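Local coordinates for protein excinuclease ABC, subunit A. (PDB 2VF7) that binds DNA, ATP and zinc as a UvrA-family ABC-type ATPase and probably takes part in recognising damaged DNA during excision repair, at residues G158-V163 and E285-C290. The protein carries 1 engineered substitution. Numbering follows the deposited sequence.
With ZN (zinc ion), chain F.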
# COMPACT_ATOMS: atom_id res chain seq x y z
N GLY A 158 -24.07 -15.75 10.74
CA GLY A 158 -25.35 -16.38 10.43
C GLY A 158 -25.44 -17.83 10.86
O GLY A 158 -26.53 -18.40 10.87
N ARG A 159 -24.29 -18.41 11.19
CA ARG A 159 -24.17 -19.80 11.66
C ARG A 159 -23.44 -19.85 13.00
O ARG A 159 -22.52 -19.06 13.27
CB ARG A 159 -23.40 -20.66 10.65
CG ARG A 159 -23.94 -20.70 9.22
CD ARG A 159 -25.10 -21.69 9.07
NE ARG A 159 -24.65 -23.07 9.06
CZ ARG A 159 -25.44 -24.13 8.87
NH1 ARG A 159 -26.74 -23.96 8.66
NH2 ARG A 159 -24.93 -25.35 8.88
N VAL A 160 -23.84 -20.80 13.84
CA VAL A 160 -23.24 -21.01 15.16
C VAL A 160 -22.40 -22.29 15.18
O VAL A 160 -22.90 -23.36 14.81
CB VAL A 160 -24.33 -20.99 16.28
CG1 VAL A 160 -23.92 -21.81 17.50
CG2 VAL A 160 -24.66 -19.56 16.66
N TYR A 161 -21.14 -22.18 15.63
CA TYR A 161 -20.15 -23.27 15.51
C TYR A 161 -19.69 -23.89 16.84
O TYR A 161 -19.17 -23.21 17.72
CB TYR A 161 -18.93 -22.80 14.69
CG TYR A 161 -19.23 -22.52 13.23
CD1 TYR A 161 -19.46 -21.21 12.79
CD2 TYR A 161 -19.30 -23.56 12.30
CE1 TYR A 161 -19.74 -20.95 11.45
CE2 TYR A 161 -19.58 -23.30 10.97
CZ TYR A 161 -19.81 -22.00 10.55
OH TYR A 161 -20.09 -21.75 9.23
N THR A 162 -19.88 -25.20 16.97
CA THR A 162 -19.46 -25.91 18.16
C THR A 162 -18.48 -27.04 17.88
O THR A 162 -18.13 -27.32 16.73
CB THR A 162 -20.65 -26.45 19.00
OG1 THR A 162 -21.71 -26.88 18.14
CG2 THR A 162 -21.18 -25.38 19.95
N VAL A 163 -18.04 -27.67 18.96
CA VAL A 163 -17.05 -28.72 18.90
C VAL A 163 -17.36 -29.70 20.04
O VAL A 163 -17.79 -29.30 21.12
CB VAL A 163 -15.64 -28.10 18.97
CG1 VAL A 163 -15.09 -28.05 20.38
CG2 VAL A 163 -14.72 -28.83 18.05
N GLU A 285 -24.55 -25.17 12.66
CA GLU A 285 -25.96 -24.95 12.95
C GLU A 285 -26.30 -23.51 12.61
O GLU A 285 -25.45 -22.62 12.68
CB GLU A 285 -26.23 -25.21 14.43
CG GLU A 285 -27.70 -25.18 14.83
CD GLU A 285 -28.44 -26.44 14.43
OE1 GLU A 285 -29.42 -26.34 13.65
OE2 GLU A 285 -28.04 -27.53 14.89
N GLU A 286 -27.55 -23.27 12.23
CA GLU A 286 -28.01 -21.91 11.97
C GLU A 286 -28.17 -21.14 13.28
O GLU A 286 -28.77 -21.64 14.25
CB GLU A 286 -29.32 -21.90 11.17
CG GLU A 286 -29.35 -22.87 9.99
CD GLU A 286 -29.91 -24.25 10.36
OE1 GLU A 286 -31.14 -24.35 10.62
OE2 GLU A 286 -29.13 -25.23 10.38
N CYS A 287 -27.62 -19.93 13.31
CA CYS A 287 -27.83 -18.97 14.40
C CYS A 287 -29.31 -18.86 14.72
O CYS A 287 -30.11 -18.75 13.79
CB CYS A 287 -27.31 -17.61 13.98
SG CYS A 287 -27.45 -16.36 15.22
N PRO A 288 -29.69 -18.92 16.01
CA PRO A 288 -31.10 -18.81 16.43
C PRO A 288 -31.61 -17.39 16.74
O PRO A 288 -32.82 -17.18 16.76
CB PRO A 288 -31.17 -19.70 17.67
CG PRO A 288 -29.73 -19.87 18.15
CD PRO A 288 -28.82 -19.17 17.17
N LEU A 289 -30.70 -16.44 16.99
CA LEU A 289 -31.08 -15.03 17.18
C LEU A 289 -31.33 -14.30 15.84
O LEU A 289 -32.04 -13.30 15.79
CB LEU A 289 -30.03 -14.29 18.03
CG LEU A 289 -30.34 -12.85 18.48
CD1 LEU A 289 -31.34 -12.80 19.64
CD2 LEU A 289 -29.07 -12.09 18.84
N CYS A 290 -30.72 -14.80 14.77
CA CYS A 290 -30.96 -14.29 13.42
C CYS A 290 -31.01 -15.49 12.45
O CYS A 290 -29.98 -15.89 11.87
CB CYS A 290 -29.89 -13.27 13.02
SG CYS A 290 -28.16 -13.82 13.20
ZN ZN F . -26.77 -14.52 14.48
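A zinc site with four cysteine ligands sits at the end of this two-stranded antiparallel ribbon, where V160 and E285 are a hydrogen-bonded pair and R159 and E286 the adjoining non-hydrogen-bonded one. V160 N donates to E285 O at 2.7 Å. E285 N returns a longer bond to V160 O. Past the strand end, C287 N donates to G158 O at 3.1 Å. This bond ties the start of the zinc loop to the residue before strand 159-162.

C287 SG and C290 SG bind the zinc at 2.1 and 2.0 Å; C151 and C154 complete the site. C287 SG also accepts a weak bond from C290 N within the turn. V160 CG2 packs against C287 CB and P288 CD, each 4.2 Å away.

The R159 chain bends at chi2 and chi3 (-81° and -75°) and folds back over the neighbouring strand. One guanidinium face lies over the E285 backbone, where E285 C sits over its centre, 3.8 Å above the plane. R159 NH1 makes a salt bridge to E286 OE2 at 3.2 Å, the two side chains running side by side. R159 NH2 bonds S284 OG. With an alanine here, the E286 carboxylate would probably lose this charge partner and the E285 backbone its cover.

Strands 159-162 and 283-286 form a small two-stranded antiparallel sheet. The T162 backbone continues the ladder to I283, Y161 meets F266 of helix 258-268, and the loop at E153 lies against V160, C287 and P288.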